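Local coordinates for Ras GTPase-activating-like protein IQGAP2 (Homo sapiens, PDB 5CJP) that probably binds GTP-loaded Cdc42 and related Rho-family GTPases through its RasGAP-like domain, as a scaffold that does not speed GTP hydrolysis, at residues I129-V134 and E178-V183; K119-D124 and R265-V270; R111-P116 and N189-S194; V93-V98 and Y234-N239. One frame throughout, in Å; residues are numbered along the deposited sequence.

Interaction 1: residues I129-V134 and E178-V183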
loop_
_atom_site.group_PDB
_atom_site.type_symbol
_atom_site.label_atom_id
_atom_site.label_comp_id
_atom_site.label_asym_id
_atom_site.label_seq_id
_atom_site.Cartn_x
_atom_site.Cartn_y
_atom_site.Cartn_z
ATOM N N ILE E 129 10.590 -19.913 -36.299
ATOM C CA ILE E 129 10.500 -21.360 -36.326
ATOM C C ILE E 129 9.030 -21.756 -36.517
ATOM O O ILE E 129 8.123 -21.127 -35.952
ATOM C CB ILE E 129 11.034 -21.972 -35.008
ATOM C CG1 ILE E 129 12.486 -21.561 -34.796
ATOM C CG2 ILE E 129 10.935 -23.488 -35.049
ATOM C CD1 ILE E 129 12.993 -21.830 -33.400
ATOM N N ASN E 130 8.797 -22.777 -37.332
ATOM C CA ASN E 130 7.442 -23.271 -37.581
ATOM C C ASN E 130 7.505 -24.705 -38.087
ATOM O O ASN E 130 7.777 -24.960 -39.263
ATOM C CB ASN E 130 6.713 -22.413 -38.610
ATOM C CG ASN E 130 5.194 -22.568 -38.528
ATOM O OD1 ASN E 130 4.665 -23.677 -38.481
ATOM N ND2 ASN E 130 4.493 -21.447 -38.514
ATOM N N THR E 131 7.246 -25.638 -37.184
ATOM C CA THR E 131 7.292 -27.054 -37.501
ATOM C C THR E 131 6.027 -27.580 -38.172
ATOM O O THR E 131 5.818 -28.791 -38.243
ATOM C CB THR E 131 7.548 -27.856 -36.220
ATOM O OG1 THR E 131 6.612 -27.458 -35.207
ATOM C CG2 THR E 131 8.949 -27.588 -35.718
ATOM N N ASN E 132 5.193 -26.673 -38.670
ATOM C CA ASN E 132 3.945 -27.073 -39.306
ATOM C C ASN E 132 3.937 -26.822 -40.807
ATOM O O ASN E 132 3.748 -25.694 -41.265
ATOM C CB ASN E 132 2.767 -26.343 -38.653
ATOM C CG ASN E 132 1.414 -26.847 -39.141
ATOM O OD1 ASN E 132 1.333 -27.764 -39.959
ATOM N ND2 ASN E 132 0.346 -26.246 -38.636
ATOM N N PRO E 133 4.127 -27.891 -41.594
ATOM C CA PRO E 133 4.154 -27.851 -43.057
ATOM C C PRO E 133 3.034 -27.031 -43.688
ATOM O O PRO E 133 3.310 -26.046 -44.367
ATOM C CB PRO E 133 4.082 -29.325 -43.435
ATOM C CG PRO E 133 4.875 -29.962 -42.344
ATOM C CD PRO E 133 4.330 -29.265 -41.107
ATOM N N VAL E 134 1.778 -27.430 -43.468
ATOM C CA VAL E 134 0.651 -26.696 -44.054
ATOM C C VAL E 134 0.684 -25.215 -43.715
ATOM O O VAL E 134 0.286 -24.374 -44.530
ATOM C CB VAL E 134 -0.736 -27.257 -43.612
ATOM C CG1 VAL E 134 -0.970 -28.626 -44.226
ATOM C CG2 VAL E 134 -0.818 -27.340 -42.101
ATOM N N GLU E 178 16.646 -26.587 -37.913
ATOM C CA GLU E 178 18.028 -26.313 -37.566
ATOM C C GLU E 178 18.034 -25.256 -36.494
ATOM O O GLU E 178 18.698 -25.403 -35.472
ATOM C CB GLU E 178 18.810 -25.820 -38.781
ATOM C CG GLU E 178 19.963 -26.729 -39.143
ATOM C CD GLU E 178 20.973 -26.854 -38.023
ATOM O OE1 GLU E 178 21.735 -25.887 -37.805
ATOM O OE2 GLU E 178 20.994 -27.912 -37.354
ATOM N N ASN E 179 17.280 -24.192 -36.739
ATOM C CA ASN E 179 17.167 -23.094 -35.796
ATOM C C ASN E 179 16.673 -23.623 -34.453
ATOM O O ASN E 179 17.290 -23.382 -33.417
ATOM C CB ASN E 179 16.177 -22.040 -36.311
ATOM C CG ASN E 179 16.688 -21.295 -37.535
ATOM O OD1 ASN E 179 17.671 -20.560 -37.469
ATOM N ND2 ASN E 179 16.015 -21.484 -38.657
ATOM N N LEU E 180 15.561 -24.354 -34.488
ATOM C CA LEU E 180 14.950 -24.907 -33.286
ATOM C C LEU E 180 15.940 -25.699 -32.437
ATOM O O LEU E 180 16.047 -25.477 -31.229
ATOM C CB LEU E 180 13.761 -25.809 -33.655
ATOM C CG LEU E 180 12.428 -25.683 -32.877
ATOM C CD1 LEU E 180 11.559 -26.899 -33.200
ATOM C CD2 LEU E 180 12.659 -25.604 -31.368
ATOM N N ARG E 181 16.667 -26.613 -33.069
ATOM C CA ARG E 181 17.633 -27.434 -32.353
ATOM C C ARG E 181 18.730 -26.594 -31.721
ATOM O O ARG E 181 19.262 -26.935 -30.667
ATOM C CB ARG E 181 18.262 -28.457 -33.292
ATOM C CG ARG E 181 19.036 -29.546 -32.562
ATOM C CD ARG E 181 20.392 -29.734 -33.190
ATOM N NE ARG E 181 21.210 -28.532 -33.029
ATOM C CZ ARG E 181 22.046 -28.067 -33.951
ATOM N NH1 ARG E 181 22.181 -28.695 -35.110
ATOM N NH2 ARG E 181 22.757 -26.972 -33.710
ATOM N N ARG E 182 19.055 -25.490 -32.373
ATOM C CA ARG E 182 20.090 -24.583 -31.909
ATOM C C ARG E 182 19.661 -23.782 -30.680
ATOM O O ARG E 182 20.418 -23.668 -29.717
ATOM C CB ARG E 182 20.444 -23.629 -33.037
ATOM C CG ARG E 182 21.913 -23.462 -33.267
ATOM C CD ARG E 182 22.131 -22.251 -34.131
ATOM N NE ARG E 182 21.634 -21.057 -33.451
ATOM C CZ ARG E 182 20.600 -20.332 -33.862
ATOM N NH1 ARG E 182 19.931 -20.671 -34.963
ATOM N NH2 ARG E 182 20.243 -19.256 -33.176
ATOM N N VAL E 183 18.460 -23.203 -30.724
ATOM C CA VAL E 183 17.958 -22.430 -29.590
ATOM C C VAL E 183 17.630 -23.349 -28.431
ATOM O O VAL E 183 17.855 -23.012 -27.280
ATOM C CB VAL E 183 16.699 -21.634 -29.941
ATOM C CG1 VAL E 183 17.057 -20.187 -30.130
ATOM C CG2 VAL E 183 16.074 -22.157 -31.199
#
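Next to Leu180, the residue that Ile129 packs on, the shortest sound polar bond is a salt bridge within segment 178-183, from Arg181 NH1 to Glu178 OE2 at 2.7 Å. It lies off the interface, since the CB of Arg181 points away from 129-134. The contact itself is apolar. Ile129 meets the helix with two branches, and its side chain crosses that of Leu180 at about a right angle. CG2, placed opposite the backbone N by chi1 of -59°, lies 3.4 Å from Leu180 CG. The other branch is extended, so that CD1 passes over the helix backbone, 3.6 Å from Leu180 CA. Thr131 adds its methyl, with CG2 3.7 Å from Leu180 CD1. With an alanine here in place of Ile129, Leu180 is likely to lose the packing over its CG and CA, where a gap would open. Behind these residues the loop is shaped by an Asx turn: Asn130 OD1 accepts Asn132 N at 3.0 Å, on an in-plane lone pair, and Asn132 is the N-cap of helix 133-139. Thr131 O is further tied to His289 NE2. In this part of the RasGAP-like domain the loop lies against helix 167-193, while helix 261-278 backs both sides, touching Ile129 through Asn266 and Leu180 through Ser269 and Val273.

Interaction 2: residues K119-D124 and R265-V270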
loop_
_atom_site.group_PDB
_atom_site.type_symbol
_atom_site.label_atom_id
_atom_site.label_comp_id
_atom_site.label_asym_id
_atom_site.label_seq_id
_atom_site.Cartn_x
_atom_site.Cartn_y
_atom_site.Cartn_z
ATOM N N LYS E 119 15.732 -14.301 -23.597
ATOM C CA LYS E 119 15.884 -12.944 -24.105
ATOM C C LYS E 119 16.553 -12.984 -25.482
ATOM O O LYS E 119 16.359 -12.095 -26.313
ATOM C CB LYS E 119 16.717 -12.113 -23.128
ATOM C CG LYS E 119 16.972 -10.705 -23.599
ATOM C CD LYS E 119 17.905 -9.953 -22.666
ATOM C CE LYS E 119 18.381 -8.648 -23.305
ATOM N NZ LYS E 119 17.226 -7.847 -23.821
ATOM N N GLU E 120 17.338 -14.033 -25.716
ATOM C CA GLU E 120 18.021 -14.209 -26.991
ATOM C C GLU E 120 17.055 -14.652 -28.086
ATOM O O GLU E 120 17.171 -14.222 -29.232
ATOM C CB GLU E 120 19.122 -15.257 -26.865
ATOM C CG GLU E 120 20.426 -14.736 -26.332
ATOM C CD GLU E 120 21.501 -15.802 -26.332
ATOM O OE1 GLU E 120 22.665 -15.472 -26.016
ATOM O OE2 GLU E 120 21.182 -16.971 -26.649
ATOM N N ILE E 121 16.112 -15.523 -27.736
ATOM C CA ILE E 121 15.144 -16.026 -28.708
ATOM C C ILE E 121 14.076 -14.971 -29.013
ATOM O O ILE E 121 13.468 -14.980 -30.095
ATOM C CB ILE E 121 14.466 -17.307 -28.186
ATOM C CG1 ILE E 121 15.518 -18.393 -27.961
ATOM C CG2 ILE E 121 13.412 -17.783 -29.161
ATOM C CD1 ILE E 121 15.024 -19.568 -27.164
ATOM N N ILE E 122 13.855 -14.073 -28.050
ATOM C CA ILE E 122 12.870 -12.987 -28.192
ATOM C C ILE E 122 13.442 -11.887 -29.070
ATOM O O ILE E 122 12.773 -11.375 -29.959
ATOM C CB ILE E 122 12.492 -12.353 -26.806
ATOM C CG1 ILE E 122 11.613 -13.286 -25.968
ATOM C CG2 ILE E 122 11.720 -11.107 -26.990
ATOM C CD1 ILE E 122 11.670 -14.686 -26.363
ATOM N N ASP E 123 14.699 -11.550 -28.815
ATOM C CA ASP E 123 15.386 -10.489 -29.539
ATOM C C ASP E 123 15.719 -10.758 -31.004
ATOM O O ASP E 123 15.872 -9.820 -31.791
ATOM C CB ASP E 123 16.669 -10.106 -28.791
ATOM C CG ASP E 123 16.395 -9.414 -27.462
ATOM O OD1 ASP E 123 17.373 -9.084 -26.751
ATOM O OD2 ASP E 123 15.207 -9.196 -27.131
ATOM N N ASP E 124 15.840 -12.024 -31.384
ATOM C CA ASP E 124 16.159 -12.332 -32.772
ATOM C C ASP E 124 14.984 -11.977 -33.675
ATOM O O ASP E 124 14.118 -12.808 -33.937
ATOM C CB ASP E 124 16.491 -13.806 -32.945
ATOM C CG ASP E 124 17.128 -14.087 -34.283
ATOM O OD1 ASP E 124 16.903 -13.279 -35.212
ATOM O OD2 ASP E 124 17.841 -15.104 -34.411
ATOM N N ARG E 265 5.385 -18.776 -30.917
ATOM C CA ARG E 265 5.575 -20.006 -31.671
ATOM C C ARG E 265 7.014 -20.520 -31.530
ATOM O O ARG E 265 7.255 -21.731 -31.570
ATOM C CB ARG E 265 5.222 -19.767 -33.139
ATOM C CG ARG E 265 5.072 -21.030 -33.960
ATOM C CD ARG E 265 4.795 -20.669 -35.396
ATOM N NE ARG E 265 3.668 -19.750 -35.499
ATOM C CZ ARG E 265 2.403 -20.095 -35.269
ATOM N NH1 ARG E 265 2.106 -21.343 -34.925
ATOM N NH2 ARG E 265 1.437 -19.192 -35.378
ATOM N N ASN E 266 7.956 -19.594 -31.355
ATOM C CA ASN E 266 9.356 -19.969 -31.189
ATOM C C ASN E 266 9.566 -20.580 -29.807
ATOM O O ASN E 266 10.039 -21.710 -29.692
ATOM C CB ASN E 266 10.274 -18.752 -31.376
ATOM C CG ASN E 266 10.512 -18.409 -32.851
ATOM O OD1 ASN E 266 11.128 -17.392 -33.166
ATOM N ND2 ASN E 266 10.029 -19.256 -33.752
ATOM N N LEU E 267 9.210 -19.844 -28.758
ATOM C CA LEU E 267 9.360 -20.349 -27.395
ATOM C C LEU E 267 8.556 -21.623 -27.217
ATOM O O LEU E 267 9.026 -22.592 -26.615
ATOM C CB LEU E 267 8.898 -19.309 -26.387
ATOM C CG LEU E 267 9.822 -18.107 -26.343
ATOM C CD1 LEU E 267 9.119 -16.964 -25.647
ATOM C CD2 LEU E 267 11.139 -18.489 -25.640
ATOM N N GLY E 268 7.340 -21.602 -27.757
ATOM C CA GLY E 268 6.467 -22.755 -27.683
ATOM C C GLY E 268 7.095 -23.956 -28.351
ATOM O O GLY E 268 6.992 -25.074 -27.846
ATOM N N SER E 269 7.750 -23.745 -29.488
ATOM C CA SER E 269 8.383 -24.867 -30.174
ATOM C C SER E 269 9.508 -25.466 -29.330
ATOM O O SER E 269 9.723 -26.684 -29.326
ATOM C CB SER E 269 8.920 -24.429 -31.534
ATOM O OG SER E 269 7.860 -24.227 -32.455
ATOM N N VAL E 270 10.219 -24.618 -28.602
ATOM C CA VAL E 270 11.294 -25.135 -27.785
ATOM C C VAL E 270 10.674 -25.994 -26.711
ATOM O O VAL E 270 11.142 -27.097 -26.455
ATOM C CB VAL E 270 12.112 -24.024 -27.118
ATOM C CG1 VAL E 270 13.221 -24.649 -26.298
ATOM C CG2 VAL E 270 12.691 -23.084 -28.161
#
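In Ile121, chi1 of -61° sets CG2 opposite the backbone N and toward Asn266 and Leu267, where it lies 4.2 Å from Leu267 CD2 and also against the CB of Asn266. This is helix-on-helix packing in the all-helical RasGAP-like domain: the short axes of 119-123 and 265-270 run roughly antiparallel, at 140°, with a closest approach of 10.2 Å. The second branch of Ile121 is extended and carries CD1 to within 4.3 Å of Val270 CG2. Ile122 starts out less directly, but its end bends toward the partner helix, and CD1 comes 3.5 Å from Leu267 CD1, the two side chains crossing nearly at right angles. Leu267 thus touches both isoleucines, Ile122 with CD1 and CD2 and Ile121 with CD2. Val183 and Val187 of helix 167-193 also touch Ile121. A polar tie joins the two helices nearby, from Gln263 NE2 to Ile122 O. Within segment 265-270, Arg265 O is gripped twice by one residue: Ser269 N donates to it, and Ser269 OG does so at 2.7 Å, with a C=O...donor angle of 163°.

Interaction 3: residues R111-P116 and N189-S194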
loop_
_atom_site.group_PDB
_atom_site.type_symbol
_atom_site.label_atom_id
_atom_site.label_comp_id
_atom_site.label_asym_id
_atom_site.label_seq_id
_atom_site.Cartn_x
_atom_site.Cartn_y
_atom_site.Cartn_z
ATOM N N ARG E 111 14.058 -16.679 -13.597
ATOM C CA ARG E 111 14.446 -15.548 -14.426
ATOM C C ARG E 111 15.966 -15.435 -14.370
ATOM O O ARG E 111 16.605 -15.003 -15.324
ATOM C CB ARG E 111 13.760 -14.254 -13.958
ATOM C CG ARG E 111 14.572 -13.346 -13.078
ATOM C CD ARG E 111 13.797 -12.061 -12.762
ATOM N NE ARG E 111 13.303 -11.390 -13.967
ATOM C CZ ARG E 111 12.883 -10.124 -14.010
ATOM N NH1 ARG E 111 12.897 -9.378 -12.919
ATOM N NH2 ARG E 111 12.438 -9.595 -15.143
ATOM N N GLN E 112 16.545 -15.860 -13.259
ATOM C CA GLN E 112 17.993 -15.830 -13.122
ATOM C C GLN E 112 18.510 -17.174 -13.609
ATOM O O GLN E 112 19.383 -17.772 -12.989
ATOM C CB GLN E 112 18.386 -15.638 -11.653
ATOM C CG GLN E 112 19.884 -15.561 -11.408
ATOM C CD GLN E 112 20.298 -16.146 -10.064
ATOM O OE1 GLN E 112 21.101 -17.076 -10.001
ATOM N NE2 GLN E 112 19.759 -15.592 -8.985
ATOM N N LEU E 113 17.968 -17.655 -14.721
ATOM C CA LEU E 113 18.375 -18.956 -15.244
ATOM C C LEU E 113 17.857 -19.176 -16.667
ATOM O O LEU E 113 18.468 -19.905 -17.454
ATOM C CB LEU E 113 17.850 -20.055 -14.304
ATOM C CG LEU E 113 18.125 -21.539 -14.578
ATOM C CD1 LEU E 113 17.844 -22.344 -13.330
ATOM C CD2 LEU E 113 17.252 -22.031 -15.702
ATOM N N LEU E 114 16.735 -18.536 -16.993
ATOM C CA LEU E 114 16.141 -18.669 -18.309
ATOM C C LEU E 114 16.140 -17.366 -19.076
ATOM O O LEU E 114 16.144 -17.370 -20.305
ATOM C CB LEU E 114 14.699 -19.153 -18.197
ATOM C CG LEU E 114 14.394 -20.559 -17.691
ATOM C CD1 LEU E 114 12.873 -20.697 -17.546
ATOM C CD2 LEU E 114 14.961 -21.601 -18.649
ATOM N N ALA E 115 16.137 -16.255 -18.346
ATOM C CA ALA E 115 16.084 -14.936 -18.958
ATOM C C ALA E 115 17.084 -14.708 -20.087
ATOM O O ALA E 115 16.702 -14.265 -21.168
ATOM C CB ALA E 115 16.240 -13.856 -17.883
ATOM N N PRO E 116 18.374 -15.001 -19.857
ATOM C CA PRO E 116 19.403 -14.816 -20.884
ATOM C C PRO E 116 19.105 -15.501 -22.225
ATOM O O PRO E 116 19.087 -14.843 -23.266
ATOM C CB PRO E 116 20.652 -15.372 -20.215
ATOM C CG PRO E 116 20.427 -15.037 -18.782
ATOM C CD PRO E 116 18.987 -15.423 -18.587
ATOM N N ASN E 189 21.064 -26.384 -22.019
ATOM C CA ASN E 189 22.320 -26.289 -21.285
ATOM C C ASN E 189 22.227 -25.380 -20.055
ATOM O O ASN E 189 22.850 -25.664 -19.029
ATOM C CB ASN E 189 23.452 -25.840 -22.223
ATOM C CG ASN E 189 23.898 -26.957 -23.187
ATOM O OD1 ASN E 189 24.416 -26.681 -24.268
ATOM N ND2 ASN E 189 23.712 -28.214 -22.785
ATOM N N SER E 190 21.446 -24.304 -20.147
ATOM C CA SER E 190 21.282 -23.402 -19.012
ATOM C C SER E 190 20.671 -24.200 -17.869
ATOM O O SER E 190 21.151 -24.163 -16.731
ATOM C CB SER E 190 20.336 -22.258 -19.364
ATOM O OG SER E 190 20.736 -21.615 -20.556
ATOM N N ILE E 191 19.599 -24.920 -18.192
ATOM C CA ILE E 191 18.906 -25.745 -17.214
ATOM C C ILE E 191 19.788 -26.859 -16.639
ATOM O O ILE E 191 20.009 -26.920 -15.434
ATOM C CB ILE E 191 17.627 -26.401 -17.826
ATOM C CG1 ILE E 191 16.669 -25.322 -18.356
ATOM C CG2 ILE E 191 16.926 -27.237 -16.774
ATOM C CD1 ILE E 191 15.531 -25.843 -19.227
ATOM N N ILE E 192 20.302 -27.725 -17.507
ATOM C CA ILE E 192 21.115 -28.850 -17.036
ATOM C C ILE E 192 22.390 -28.507 -16.262
ATOM O O ILE E 192 22.780 -29.232 -15.329
ATOM C CB ILE E 192 21.500 -29.782 -18.201
ATOM C CG1 ILE E 192 20.237 -30.431 -18.777
ATOM C CG2 ILE E 192 22.483 -30.845 -17.720
ATOM C CD1 ILE E 192 19.523 -31.213 -17.796
ATOM N N SER E 193 23.048 -27.412 -16.625
ATOM C CA SER E 193 24.285 -27.032 -15.943
ATOM C C SER E 193 24.024 -26.288 -14.642
ATOM O O SER E 193 24.935 -26.063 -13.849
ATOM C CB SER E 193 25.152 -26.162 -16.856
ATOM O OG SER E 193 24.530 -24.922 -17.108
ATOM N N SER E 194 22.768 -25.918 -14.417
ATOM C CA SER E 194 22.412 -25.170 -13.223
ATOM C C SER E 194 21.491 -25.889 -12.244
ATOM O O SER E 194 20.590 -25.275 -11.677
ATOM C CB SER E 194 21.797 -23.838 -13.643
ATOM O OG SER E 194 22.713 -23.123 -14.463
#
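Leu113, Leu114 and Ile191 form the buried side of this contact, whereas Ser194, at the end of its helix, marks the looser, partly exposed side. Both leucines reach the same atom: Ile191 CG1 is 4.1 Å from Leu114 CD2 and 4.3 Å from Leu113 CD2. Leu113 sends CG opposite its backbone N (chi1 -180°), which swings the branched end toward the partner helix although the CB itself starts out to one side. The buried group continues beyond the two segments, with Tyr234 and Met238 of helix 222-243 lying on Ile191, and Ala241 and Ile242 on Leu114. The backbones come nearest at Leu113 and Ser190, where Leu113 O rests 3.6 Å from Ser190 CB. The motif is a near-antiparallel pair of helices in the RasGAP-like domain, the short axes of 111-116 and 189-193 lying 153° apart in direction and 9.5 Å at their closest. Helix 111-123 is kinked at Pro116, whose N makes no bond to the preceding turn, and helix 167-193 is coming to its end.

Toward that end the touches are single. Ser194 CB meets Leu113 CD1 at 4.2 Å. Both serines thus meet Leu113 through their CB atoms, while their hydroxyls bond within their own helix: Ser190 OG turns back to Lys186 O, and Ser194 OG donates to Ser190 O at 2.9 Å in the carbonyl plane. In the adjacent residue, Ser193 OG and Ser193 N reach Asn189 O from opposite faces of its plane. Gln112 points elsewhere, its OE1 hydrogen-bonded to a basic side chain on the chain of another protein.

Interaction 4: residues V93-V98 and Y234-N239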
loop_
_atom_site.group_PDB
_atom_site.type_symbol
_atom_site.label_atom_id
_atom_site.label_comp_id
_atom_site.label_asym_id
_atom_site.label_seq_id
_atom_site.Cartn_x
_atom_site.Cartn_y
_atom_site.Cartn_z
ATOM N N VAL E 93 -1.705 -29.943 -3.878
ATOM C CA VAL E 93 -0.485 -29.749 -3.108
ATOM C C VAL E 93 0.668 -29.498 -4.065
ATOM O O VAL E 93 1.572 -28.746 -3.764
ATOM C CB VAL E 93 -0.098 -30.991 -2.287
ATOM C CG1 VAL E 93 1.103 -30.677 -1.408
ATOM C CG2 VAL E 93 -1.267 -31.441 -1.461
ATOM N N ILE E 94 0.635 -30.156 -5.215
ATOM C CA ILE E 94 1.692 -29.975 -6.191
ATOM C C ILE E 94 1.577 -28.595 -6.830
ATOM O O ILE E 94 2.577 -27.945 -7.137
ATOM C CB ILE E 94 1.628 -31.077 -7.243
ATOM C CG1 ILE E 94 2.084 -32.398 -6.601
ATOM C CG2 ILE E 94 2.497 -30.724 -8.450
ATOM C CD1 ILE E 94 3.469 -32.342 -6.143
ATOM N N LYS E 95 0.350 -28.129 -6.999
ATOM C CA LYS E 95 0.098 -26.816 -7.586
ATOM C C LYS E 95 0.685 -25.744 -6.674
ATOM O O LYS E 95 1.288 -24.770 -7.130
ATOM C CB LYS E 95 -1.412 -26.599 -7.729
ATOM C CG LYS E 95 -1.814 -25.501 -8.687
ATOM C CD LYS E 95 -3.320 -25.438 -8.814
ATOM C CE LYS E 95 -3.901 -26.800 -9.226
ATOM N NZ LYS E 95 -5.405 -26.925 -9.042
ATOM N N MET E 96 0.522 -25.937 -5.373
ATOM C CA MET E 96 1.019 -24.974 -4.406
ATOM C C MET E 96 2.531 -25.078 -4.283
ATOM O O MET E 96 3.236 -24.066 -4.175
ATOM C CB MET E 96 0.357 -25.213 -3.054
ATOM C CG MET E 96 0.752 -24.208 -1.992
ATOM S SD MET E 96 -0.444 -24.236 -0.651
ATOM C CE MET E 96 0.630 -24.366 0.635
ATOM N N VAL E 97 3.028 -26.310 -4.306
ATOM C CA VAL E 97 4.455 -26.536 -4.207
ATOM C C VAL E 97 5.145 -25.822 -5.341
ATOM O O VAL E 97 6.171 -25.185 -5.134
ATOM C CB VAL E 97 4.801 -28.038 -4.279
ATOM C CG1 VAL E 97 6.284 -28.226 -4.649
ATOM C CG2 VAL E 97 4.505 -28.684 -2.939
ATOM N N VAL E 98 4.577 -25.930 -6.539
ATOM C CA VAL E 98 5.152 -25.286 -7.711
ATOM C C VAL E 98 5.105 -23.769 -7.671
ATOM O O VAL E 98 6.104 -23.129 -7.950
ATOM C CB VAL E 98 4.470 -25.768 -9.004
ATOM C CG1 VAL E 98 4.869 -24.878 -10.184
ATOM C CG2 VAL E 98 4.867 -27.209 -9.268
ATOM N N TYR E 234 10.123 -30.224 -14.623
ATOM C CA TYR E 234 10.103 -29.652 -15.950
ATOM C C TYR E 234 8.773 -29.151 -16.496
ATOM O O TYR E 234 8.586 -27.952 -16.661
ATOM C CB TYR E 234 10.726 -30.612 -16.980
ATOM C CG TYR E 234 10.995 -29.882 -18.264
ATOM C CD1 TYR E 234 11.959 -28.885 -18.315
ATOM C CD2 TYR E 234 10.147 -30.026 -19.357
ATOM C CE1 TYR E 234 12.062 -28.021 -19.416
ATOM C CE2 TYR E 234 10.240 -29.169 -20.458
ATOM C CZ TYR E 234 11.193 -28.166 -20.471
ATOM O OH TYR E 234 11.231 -27.268 -21.509
ATOM N N TYR E 235 7.858 -30.059 -16.805
ATOM C CA TYR E 235 6.582 -29.656 -17.392
ATOM C C TYR E 235 5.784 -28.702 -16.522
ATOM O O TYR E 235 5.125 -27.801 -17.011
ATOM C CB TYR E 235 5.719 -30.885 -17.697
ATOM C CG TYR E 235 4.467 -30.562 -18.481
ATOM C CD1 TYR E 235 4.534 -30.276 -19.840
ATOM C CD2 TYR E 235 3.225 -30.505 -17.856
ATOM C CE1 TYR E 235 3.406 -29.945 -20.559
ATOM C CE2 TYR E 235 2.079 -30.173 -18.562
ATOM C CZ TYR E 235 2.172 -29.894 -19.918
ATOM O OH TYR E 235 1.039 -29.557 -20.634
ATOM N N ARG E 236 5.849 -28.907 -15.217
ATOM C CA ARG E 236 5.106 -28.089 -14.290
ATOM C C ARG E 236 5.851 -26.843 -13.793
ATOM O O ARG E 236 5.297 -25.737 -13.812
ATOM C CB ARG E 236 4.660 -28.969 -13.116
ATOM C CG ARG E 236 3.157 -29.249 -13.082
ATOM C CD ARG E 236 2.449 -27.939 -12.704
ATOM N NE ARG E 236 1.083 -28.060 -12.183
ATOM C CZ ARG E 236 0.614 -29.087 -11.484
ATOM N NH1 ARG E 236 1.376 -30.139 -11.215
ATOM N NH2 ARG E 236 -0.618 -29.033 -11.007
ATOM N N TYR E 237 7.108 -27.003 -13.386
ATOM C CA TYR E 237 7.874 -25.887 -12.847
ATOM C C TYR E 237 8.469 -24.866 -13.810
ATOM O O TYR E 237 8.155 -23.683 -13.729
ATOM C CB TYR E 237 8.983 -26.424 -11.938
ATOM C CG TYR E 237 9.850 -25.356 -11.303
ATOM C CD1 TYR E 237 9.278 -24.303 -10.567
ATOM C CD2 TYR E 237 11.248 -25.414 -11.406
ATOM C CE1 TYR E 237 10.075 -23.342 -9.950
ATOM C CE2 TYR E 237 12.061 -24.453 -10.788
ATOM C CZ TYR E 237 11.469 -23.420 -10.062
ATOM O OH TYR E 237 12.266 -22.462 -9.450
ATOM N N MET E 238 9.325 -25.302 -14.724
ATOM C CA MET E 238 9.961 -24.345 -15.626
ATOM C C MET E 238 9.484 -24.232 -17.066
ATOM O O MET E 238 9.627 -23.174 -17.666
ATOM C CB MET E 238 11.462 -24.569 -15.623
ATOM C CG MET E 238 11.901 -25.895 -16.173
ATOM S SD MET E 238 13.654 -26.015 -15.848
ATOM C CE MET E 238 13.692 -27.397 -14.622
ATOM N N ASN E 239 8.919 -25.296 -17.628
ATOM C CA ASN E 239 8.463 -25.230 -19.010
ATOM C C ASN E 239 7.486 -24.058 -19.216
ATOM O O ASN E 239 7.479 -23.407 -20.268
ATOM C CB ASN E 239 7.832 -26.564 -19.419
ATOM C CG ASN E 239 7.842 -26.771 -20.919
ATOM O OD1 ASN E 239 8.830 -26.473 -21.593
ATOM N ND2 ASN E 239 6.751 -27.298 -21.450
#
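Arg236 reaches across from helix 222-243 to Ile94 and Lys95 of helix 92-102 with its guanidinium end. Its chi1 of -109° lies away from a staggered position; the chain then bends at chi2 (-70°) and runs extended through chi3, which lays the charged group along the neighbouring helix rather than straight into it. Lys95 CA sits over one face of the guanidinium, 4.1 Å from Arg236 NH2. Ile94 comes in obliquely with CG2, the branch that lies opposite the backbone N, and this methyl is near both Arg236 NH1 and Arg236 CZ. Lys95 CB lies 4.2 Å from Arg236 NH2, but its chain bends at chi3 and leads its end away to a weak hydrogen bond with Asn90 OD1. Val98 fills the next turn. Its CG1 meets Arg236 O at 3.8 Å and Tyr237 CA at 4.1 Å, while Val98 CG2 rests 4.2 Å from Arg236 CB. The two segment axes run nearly parallel, 27° apart, and helix 222-243 has a wider pi-type turn here, Asn239 N bonding Tyr234 O at 2.8 Å. The sequence round Arg236 probably corresponds to the FLR motif of RasGAPs, whose arginine steadies the arginine-finger loop in active members. Were Arg236 cut back to an alanine, Lys95 CA would probably lose the flat group lying against it, and a gap would be left between the helices. Lys95 NZ and Arg236 NH2 stay 5.6 Å apart. Toward Lys95 CA the guanidinium works through its flat face, a contact that spends none of its N-H groups.

The four contacts trace one connected helical body. Interactions 1 and 2, with centres 11 Å apart, touch directly where Val183 and Ile121 pack together. Interaction 3 shares helix 111-123 with interaction 2, their centres 14 Å apart, and helix 167-193 with interaction 1, at 21 Å. It also meets interaction 4, 17 Å away between centres, where Ile191 CG2 lies 3.6 Å from Met238 SD. Along the chain, interaction 1 is nested within the loops closed by all three others. In interaction 4 the side chain of Arg236 is about 10 Å from a bound GTP, too far for contact, and no interaction includes the GTP-pocket residues Asn57, Arg59, Glu60 and Tyr326.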